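Local coordinates for peptide ABC transporter, peptide-binding protein (Thermus thermophilus, PDB 2D5W), which binds oligopeptides as the solute-binding component of an ABC transporter and probably hands them on for uptake across the membrane, at residues 76-81 with 518-523; 360-365 with 525-530. All blocks are in the same frame, centred on the assembly; numbering follows the deposited sequence.

Contact 1 (76-81 with 518-523); sequences GGKKRL and AVLEFD
Lys78 and Lys79, just past the Gly76-Gly77 bend of a β-hairpin, meet Leu520 and Phe522 in the loop that joins helices 509-518 and 524-541. Positive phi favours glycine at Gly76; at Gly77 a CB would also collide with the preceding carbonyl oxygen, which calls for glycine. Lys79 CD lies over one face of the Phe522 ring, displaced toward its rim, 3.8 Å from CE1. Lys79 CD stands 4.2 Å from the Phe522 ring centroid, 25° off the normal, a CH-pi contact that suits a lysine, whose aliphatic part can pack while its nitrogen reaches water. The two side chains run past each other in opposite directions. A turn at the end of the Lys79 chain (chi4 58°) swings NZ away from the extended line, toward a water 3.0 Å away. That water accepts from NZ and donates to Gly77 O and Leu520 O, each at 2.8 Å, so one molecule bridges two backbones that share no direct hydrogen bond. Farther along the surface, the extended chain of Lys78 crosses Leu520, CE touching CD1 at 3.9 Å.

The loop holds its own shape. Ala518 to Glu521 form a type I turn, and Glu521 OE2 accepts the backbone N of Asp523 through its anti lone pair at 3.0 Å. Asp523 is the N-cap of the following helix, its OD1 receiving Arg526 N, a role for which a short carboxylate is well suited.

The hairpin partner, strand 69-75, packs Val71 against Lys79, while on the backbone Lys79 bonds with Ala144 and Leu81 with Phe141. A backbone hydrogen bond also joins Val519 to Tyr146. The contact lies at the surface, where the four-stranded antiparallel sheet meets the connection between two helices.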
ATOM      1  N   GLY A  76      18.014  13.785 -25.272  1.00 15.65           N
ATOM      2  CA  GLY A  76      16.761  13.132 -25.604  1.00 14.49           C
ATOM      3  C   GLY A  76      15.578  13.525 -24.740  1.00 13.49           C
ATOM      4  O   GLY A  76      14.577  12.809 -24.690  1.00 14.35           O
ATOM      5  N   GLY A  77      15.687  14.661 -24.058  1.00 12.29           N
ATOM      6  CA  GLY A  77      14.606  15.111 -23.204  1.00 13.24           C
ATOM      7  C   GLY A  77      14.601  14.442 -21.842  1.00 11.55           C
ATOM      8  O   GLY A  77      13.635  14.575 -21.091  1.00 12.93           O
ATOM      9  N   LYS A  78      15.670  13.715 -21.523  1.00 12.06           N
ATOM     10  CA  LYS A  78      15.773  13.042 -20.232  1.00 13.09           C
ATOM     11  C   LYS A  78      16.670  13.850 -19.303  1.00 12.47           C
ATOM     12  O   LYS A  78      17.473  14.671 -19.756  1.00 13.14           O
ATOM     13  CB  LYS A  78      16.295  11.614 -20.417  1.00 15.16           C
ATOM     14  CG  LYS A  78      15.294  10.713 -21.139  1.00 17.65           C
ATOM     15  CD  LYS A  78      15.787   9.280 -21.253  1.00 21.85           C
ATOM     16  CE  LYS A  78      14.747   8.398 -21.929  1.00 23.64           C
ATOM     17  NZ  LYS A  78      15.200   6.984 -22.051  1.00 26.65           N
ATOM     18  N   LYS A  79      16.534  13.611 -18.002  1.00 12.78           N
ATOM     19  CA  LYS A  79      17.289  14.363 -17.013  1.00 12.54           C
ATOM     20  C   LYS A  79      17.923  13.516 -15.926  1.00 12.10           C
ATOM     21  O   LYS A  79      17.566  12.354 -15.714  1.00 11.94           O
ATOM     22  CB  LYS A  79      16.366  15.367 -16.324  1.00 13.59           C
ATOM     23  CG  LYS A  79      15.538  16.230 -17.253  1.00 15.03           C
ATOM     24  CD  LYS A  79      14.419  16.919 -16.480  1.00 17.68           C
ATOM     25  CE  LYS A  79      13.631  17.872 -17.360  1.00 19.08           C
ATOM     26  NZ  LYS A  79      13.039  17.175 -18.531  1.00 20.19           N
ATOM     27  N   ARG A  80      18.864  14.143 -15.229  1.00 12.90           N
ATOM     28  CA  ARG A  80      19.553  13.551 -14.098  1.00 12.95           C
ATOM     29  C   ARG A  80      19.189  14.490 -12.957  1.00 13.00           C
ATOM     30  O   ARG A  80      19.319  15.708 -13.086  1.00 13.50           O
ATOM     31  CB  ARG A  80      21.067  13.577 -14.308  1.00 14.30           C
ATOM     32  CG  ARG A  80      21.889  13.121 -13.107  1.00 17.30           C
ATOM     33  CD  ARG A  80      23.344  13.549 -13.277  1.00 20.06           C
ATOM     34  NE  ARG A  80      24.202  13.150 -12.164  1.00 23.06           N
ATOM     35  CZ  ARG A  80      24.712  11.932 -12.006  1.00 23.58           C
ATOM     36  NH1 ARG A  80      24.455  10.980 -12.891  1.00 25.51           N
ATOM     37  NH2 ARG A  80      25.490  11.670 -10.963  1.00 25.93           N
ATOM     38  N   LEU A  81      18.695  13.932 -11.860  1.00 12.41           N
ATOM     39  CA  LEU A  81      18.345  14.741 -10.705  1.00 11.13           C
ATOM     40  C   LEU A  81      19.237  14.359  -9.538  1.00 11.05           C
ATOM     41  O   LEU A  81      19.399  13.174  -9.238  1.00 11.05           O
ATOM     42  CB  LEU A  81      16.886  14.522 -10.293  1.00 12.87           C
ATOM     43  CG  LEU A  81      16.528  15.120  -8.924  1.00 13.77           C
ATOM     44  CD1 LEU A  81      16.572  16.643  -8.993  1.00 16.20           C
ATOM     45  CD2 LEU A  81      15.151  14.644  -8.495  1.00 15.14           C
ATOM     46  N   ALA A 518       5.311   8.895 -19.840  1.00 10.68           N
ATOM     47  CA  ALA A 518       4.606   9.813 -18.960  1.00 10.01           C
ATOM     48  C   ALA A 518       5.360  10.181 -17.691  1.00 10.31           C
ATOM     49  O   ALA A 518       5.332  11.334 -17.274  1.00 10.45           O
ATOM     50  CB  ALA A 518       3.241   9.243 -18.598  1.00 10.69           C
ATOM     51  N   VAL A 519       6.032   9.213 -17.073  1.00  9.58           N
ATOM     52  CA  VAL A 519       6.755   9.505 -15.841  1.00 10.11           C
ATOM     53  C   VAL A 519       7.962  10.405 -16.075  1.00 10.50           C
ATOM     54  O   VAL A 519       8.487  10.996 -15.131  1.00 10.53           O
ATOM     55  CB  VAL A 519       7.207   8.212 -15.110  1.00 10.90           C
ATOM     56  CG1 VAL A 519       5.985   7.416 -14.668  1.00 12.62           C
ATOM     57  CG2 VAL A 519       8.101   7.377 -16.001  1.00 11.13           C
ATOM     58  N   LEU A 520       8.392  10.508 -17.331  1.00 10.71           N
ATOM     59  CA  LEU A 520       9.521  11.359 -17.704  1.00 10.84           C
ATOM     60  C   LEU A 520       9.030  12.744 -18.113  1.00 10.49           C
ATOM     61  O   LEU A 520       9.835  13.641 -18.377  1.00 11.43           O
ATOM     62  CB  LEU A 520      10.278  10.754 -18.885  1.00 10.99           C
ATOM     63  CG  LEU A 520      10.977   9.408 -18.699  1.00 10.72           C
ATOM     64  CD1 LEU A 520      11.415   8.883 -20.057  1.00 12.00           C
ATOM     65  CD2 LEU A 520      12.170   9.562 -17.768  1.00 11.75           C
ATOM     66  N   GLU A 521       7.714  12.911 -18.186  1.00 10.90           N
ATOM     67  CA  GLU A 521       7.138  14.188 -18.588  1.00 11.57           C
ATOM     68  C   GLU A 521       6.969  15.131 -17.410  1.00 11.80           C
ATOM     69  O   GLU A 521       6.113  14.917 -16.549  1.00 12.09           O
ATOM     70  CB  GLU A 521       5.782  13.973 -19.261  1.00 12.71           C
ATOM     71  CG  GLU A 521       5.176  15.260 -19.789  1.00 18.51           C
ATOM     72  CD  GLU A 521       6.114  15.980 -20.740  1.00 20.17           C
ATOM     73  OE1 GLU A 521       6.328  15.466 -21.857  1.00 18.96           O
ATOM     74  OE2 GLU A 521       6.650  17.049 -20.367  1.00 21.21           O
ATOM     75  N   PHE A 522       7.776  16.184 -17.369  1.00 11.80           N
ATOM     76  CA  PHE A 522       7.679  17.133 -16.274  1.00 12.69           C
ATOM     77  C   PHE A 522       6.598  18.182 -16.478  1.00 14.17           C
ATOM     78  O   PHE A 522       6.318  18.975 -15.582  1.00 15.90           O
ATOM     79  CB  PHE A 522       9.040  17.779 -16.004  1.00 13.72           C
ATOM     80  CG  PHE A 522       9.982  16.875 -15.266  1.00 13.15           C
ATOM     81  CD1 PHE A 522      10.578  15.794 -15.906  1.00 14.60           C
ATOM     82  CD2 PHE A 522      10.222  17.063 -13.912  1.00 13.67           C
ATOM     83  CE1 PHE A 522      11.398  14.909 -15.204  1.00 13.72           C
ATOM     84  CE2 PHE A 522      11.037  16.186 -13.201  1.00 14.30           C
ATOM     85  CZ  PHE A 522      11.625  15.107 -13.847  1.00 13.37           C
ATOM     86  N   ASP A 523       5.984  18.187 -17.658  1.00 13.99           N
ATOM     87  CA  ASP A 523       4.892  19.113 -17.916  1.00 13.79           C
ATOM     88  C   ASP A 523       3.621  18.402 -17.456  1.00 13.91           C
ATOM     89  O   ASP A 523       3.274  17.338 -17.973  1.00 13.83           O
ATOM     90  CB  ASP A 523       4.789  19.448 -19.401  1.00 15.22           C
ATOM     91  CG  ASP A 523       3.597  20.323 -19.704  1.00 17.16           C
ATOM     92  OD1 ASP A 523       2.578  19.793 -20.195  1.00 16.14           O
ATOM     93  OD2 ASP A 523       3.671  21.541 -19.427  1.00 20.22           O
TER
HETATM   94  O   HOH W   1      12.531  14.225 -18.565  1.00 12.80           O

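Contact 2 (360-365 with 525-530); sequences NPLFNP and ERRKQL
The Arg527 guanidinium is approached obliquely by Leu362 CD2, and its NH2 is bonded to Glu521 O. On the neighbouring Arg526, Leu530 CD2 lies over one guanidinium face, offset toward the rim, while Gln529 OE1 accepts from NH2 at 3.1 Å in the plane of the guanidinium, although NH2 stands above the plane of the Gln529 carbonyl. Pro365 N lies over one face of the Phe363 ring.

Across the contact, Leu362 CD2 rests 3.7 Å from Lys528 CA and 4.1 Å from Arg527 CG, a branched aliphatic tip fitted against helix backbone and side-chain stems. Lys528 contributes equally: with its CG opposite the backbone N (chi1 -177°) and a bend farther out at chi3, the lysine chain runs alongside Pro361 O, bringing CE to 3.3 Å. This is a carbon-to-oxygen contact, and no hydrogen bond crosses between the segments. An alanine here would strip away the methylenes beside Pro361 O and is likely to leave that carbonyl with a gap on the helix side.

Residues 360-363 make a type I turn, with Phe363 N bonded to Asn360 O. Proline at the second position matches the required phi, and Asn360 OD1 takes Leu362 N at 2.9 Å, an Asx turn that suits asparagine, whose short side chain brings a carbonyl oxygen back to that N.

The loop follows helix 524-541 onward: Gln535 receives Asn364 N and donates to Leu362 O, Asn364 ND2 reaches Trp532 O, and Leu362 packs on Phe531. Leu530 packs against helix 509-518.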
ATOM      1  N   ASN A 360      -6.281  12.342  -7.510  1.00 11.12           N
ATOM      2  CA  ASN A 360      -5.073  12.532  -8.308  1.00 11.04           C
ATOM      3  C   ASN A 360      -5.510  13.160  -9.637  1.00 11.25           C
ATOM      4  O   ASN A 360      -6.366  12.615 -10.329  1.00 11.75           O
ATOM      5  CB  ASN A 360      -4.382  11.191  -8.573  1.00 10.81           C
ATOM      6  CG  ASN A 360      -3.022  11.359  -9.221  1.00 10.07           C
ATOM      7  OD1 ASN A 360      -2.875  12.094 -10.199  1.00 12.11           O
ATOM      8  ND2 ASN A 360      -2.020  10.677  -8.686  1.00 10.49           N
ATOM      9  N   PRO A 361      -4.930  14.315 -10.010  1.00 12.04           N
ATOM     10  CA  PRO A 361      -5.308  14.970 -11.269  1.00 12.96           C
ATOM     11  C   PRO A 361      -5.137  14.131 -12.536  1.00 12.02           C
ATOM     12  O   PRO A 361      -5.660  14.491 -13.592  1.00 12.37           O
ATOM     13  CB  PRO A 361      -4.446  16.233 -11.279  1.00 15.07           C
ATOM     14  CG  PRO A 361      -3.248  15.838 -10.488  1.00 16.15           C
ATOM     15  CD  PRO A 361      -3.850  15.058  -9.339  1.00 14.13           C
ATOM     16  N   LEU A 362      -4.412  13.022 -12.440  1.00 10.97           N
ATOM     17  CA  LEU A 362      -4.216  12.152 -13.597  1.00 10.47           C
ATOM     18  C   LEU A 362      -5.473  11.335 -13.915  1.00  9.92           C
ATOM     19  O   LEU A 362      -5.583  10.754 -14.990  1.00 10.29           O
ATOM     20  CB  LEU A 362      -3.036  11.205 -13.354  1.00 10.61           C
ATOM     21  CG  LEU A 362      -1.667  11.877 -13.215  1.00  9.93           C
ATOM     22  CD1 LEU A 362      -0.639  10.840 -12.785  1.00 11.35           C
ATOM     23  CD2 LEU A 362      -1.265  12.524 -14.538  1.00 11.14           C
ATOM     24  N   PHE A 363      -6.408  11.288 -12.970  1.00 10.02           N
ATOM     25  CA  PHE A 363      -7.666  10.559 -13.129  1.00 10.09           C
ATOM     26  C   PHE A 363      -8.368  10.897 -14.446  1.00 10.68           C
ATOM     27  O   PHE A 363      -8.545  12.067 -14.778  1.00 11.01           O
ATOM     28  CB  PHE A 363      -8.585  10.896 -11.948  1.00 10.22           C
ATOM     29  CG  PHE A 363     -10.025  10.500 -12.148  1.00  9.39           C
ATOM     30  CD1 PHE A 363     -10.414   9.162 -12.141  1.00 10.52           C
ATOM     31  CD2 PHE A 363     -11.003  11.479 -12.314  1.00 11.00           C
ATOM     32  CE1 PHE A 363     -11.757   8.810 -12.292  1.00 11.12           C
ATOM     33  CE2 PHE A 363     -12.341  11.136 -12.465  1.00 11.90           C
ATOM     34  CZ  PHE A 363     -12.719   9.800 -12.454  1.00 12.34           C
ATOM     35  N   ASN A 364      -8.765   9.867 -15.193  1.00  9.89           N
ATOM     36  CA  ASN A 364      -9.471  10.064 -16.460  1.00 10.75           C
ATOM     37  C   ASN A 364     -10.930   9.638 -16.294  1.00 10.88           C
ATOM     38  O   ASN A 364     -11.228   8.455 -16.172  1.00 11.14           O
ATOM     39  CB  ASN A 364      -8.831   9.233 -17.576  1.00 11.28           C
ATOM     40  CG  ASN A 364      -9.469   9.494 -18.933  1.00 10.15           C
ATOM     41  OD1 ASN A 364     -10.509  10.150 -19.024  1.00 12.11           O
ATOM     42  ND2 ASN A 364      -8.855   8.976 -19.988  1.00 11.80           N
ATOM     43  N   PRO A 365     -11.861  10.603 -16.294  1.00 11.74           N
ATOM     44  CA  PRO A 365     -13.288  10.304 -16.135  1.00 12.20           C
ATOM     45  C   PRO A 365     -13.981   9.822 -17.407  1.00 12.84           C
ATOM     46  O   PRO A 365     -15.153   9.446 -17.369  1.00 14.86           O
ATOM     47  CB  PRO A 365     -13.854  11.638 -15.671  1.00 13.75           C
ATOM     48  CG  PRO A 365     -13.051  12.610 -16.482  1.00 14.07           C
ATOM     49  CD  PRO A 365     -11.636  12.061 -16.356  1.00 13.01           C
ATOM     50  N   GLU A 525       0.367  18.875 -17.960  1.00 13.16           N
ATOM     51  CA  GLU A 525      -0.657  18.604 -18.962  1.00 13.92           C
ATOM     52  C   GLU A 525      -0.298  17.475 -19.919  1.00 12.53           C
ATOM     53  O   GLU A 525      -1.130  16.607 -20.188  1.00 13.39           O
ATOM     54  CB  GLU A 525      -0.983  19.871 -19.756  1.00 16.20           C
ATOM     55  CG  GLU A 525      -2.155  19.692 -20.711  1.00 22.32           C
ATOM     56  CD  GLU A 525      -3.381  19.114 -20.023  1.00 26.44           C
ATOM     57  OE1 GLU A 525      -3.902  19.759 -19.087  1.00 30.43           O
ATOM     58  OE2 GLU A 525      -3.822  18.011 -20.415  1.00 30.44           O
ATOM     59  N   ARG A 526       0.925  17.473 -20.437  1.00 12.83           N
ATOM     60  CA  ARG A 526       1.323  16.409 -21.351  1.00 13.43           C
ATOM     61  C   ARG A 526       1.332  15.085 -20.595  1.00 12.13           C
ATOM     62  O   ARG A 526       0.933  14.054 -21.130  1.00 12.21           O
ATOM     63  CB  ARG A 526       2.707  16.683 -21.952  1.00 14.45           C
ATOM     64  CG  ARG A 526       3.203  15.601 -22.915  1.00 18.17           C
ATOM     65  CD  ARG A 526       2.174  15.306 -24.002  1.00 18.97           C
ATOM     66  NE  ARG A 526       2.640  14.309 -24.964  1.00 20.77           N
ATOM     67  CZ  ARG A 526       1.867  13.751 -25.891  1.00 21.86           C
ATOM     68  NH1 ARG A 526       2.371  12.854 -26.728  1.00 23.46           N
ATOM     69  NH2 ARG A 526       0.586  14.085 -25.977  1.00 22.90           N
ATOM     70  N   ARG A 527       1.785  15.120 -19.346  1.00 11.34           N
ATOM     71  CA  ARG A 527       1.824  13.921 -18.518  1.00 10.29           C
ATOM     72  C   ARG A 527       0.410  13.364 -18.365  1.00  9.78           C
ATOM     73  O   ARG A 527       0.185  12.159 -18.503  1.00 10.25           O
ATOM     74  CB  ARG A 527       2.420  14.247 -17.144  1.00 11.11           C
ATOM     75  CG  ARG A 527       2.489  13.059 -16.201  1.00 10.29           C
ATOM     76  CD  ARG A 527       3.350  13.374 -14.992  1.00 10.97           C
ATOM     77  NE  ARG A 527       2.784  14.400 -14.122  1.00 10.81           N
ATOM     78  CZ  ARG A 527       3.373  15.559 -13.837  1.00 10.01           C
ATOM     79  NH1 ARG A 527       2.779  16.414 -13.018  1.00 11.87           N
ATOM     80  NH2 ARG A 527       4.541  15.880 -14.384  1.00 11.35           N
ATOM     81  N   LYS A 528      -0.543  14.249 -18.096  1.00 10.32           N
ATOM     82  CA  LYS A 528      -1.933  13.836 -17.945  1.00 11.21           C
ATOM     83  C   LYS A 528      -2.461  13.229 -19.250  1.00 11.15           C
ATOM     84  O   LYS A 528      -3.143  12.205 -19.228  1.00 11.73           O
ATOM     85  CB  LYS A 528      -2.799  15.032 -17.535  1.00 11.67           C
ATOM     86  CG  LYS A 528      -4.265  14.689 -17.286  1.00 14.35           C
ATOM     87  CD  LYS A 528      -5.099  15.935 -17.008  1.00 17.66           C
ATOM     88  CE  LYS A 528      -4.607  16.688 -15.783  1.00 22.79           C
ATOM     89  NZ  LYS A 528      -5.432  17.902 -15.521  1.00 25.85           N
ATOM     90  N   GLN A 529      -2.143  13.851 -20.382  1.00 11.86           N
ATOM     91  CA  GLN A 529      -2.605  13.340 -21.674  1.00 11.86           C
ATOM     92  C   GLN A 529      -2.150  11.901 -21.892  1.00 10.76           C
ATOM     93  O   GLN A 529      -2.925  11.060 -22.343  1.00 11.12           O
ATOM     94  CB  GLN A 529      -2.081  14.213 -22.822  1.00 13.84           C
ATOM     95  CG  GLN A 529      -2.465  15.679 -22.728  1.00 18.14           C
ATOM     96  CD  GLN A 529      -1.977  16.490 -23.916  1.00 19.65           C
ATOM     97  OE1 GLN A 529      -0.863  16.291 -24.406  1.00 20.47           O
ATOM     98  NE2 GLN A 529      -2.804  17.421 -24.377  1.00 22.12           N
ATOM     99  N   LEU A 530      -0.891  11.619 -21.576  1.00 10.72           N
ATOM    100  CA  LEU A 530      -0.353  10.277 -21.745  1.00 10.74           C
ATOM    101  C   LEU A 530      -1.024   9.288 -20.798  1.00  9.76           C
ATOM    102  O   LEU A 530      -1.382   8.182 -21.202  1.00 10.84           O
ATOM    103  CB  LEU A 530       1.163  10.292 -21.527  1.00 11.51           C
ATOM    104  CG  LEU A 530       1.929  11.079 -22.598  1.00 13.03           C
ATOM    105  CD1 LEU A 530       3.366  11.304 -22.159  1.00 15.85           C
ATOM    106  CD2 LEU A 530       1.876  10.326 -23.916  1.00 15.08           C
TER

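How the contacts relate
From the N terminus, the hairpin segment 76-81 comes first, then the loop 360-365, and only afterwards 518-523 and 525-530, separated by a single residue. Contact 1 therefore closes a span of 436 residues and contact 2 one of 159, and the two cross rather than nest: 360-365 lies within the span closed by contact 1, while its partner 525-530 lies beyond it. Contact 1 joins the four-stranded sheet to the connection between helices; contact 2 ties the loop before helix 374-383 to helix 524-541. Their centres are 16 Å apart, and they touch where Ala518 O packs on Arg527 CG at the start of helix 524-541.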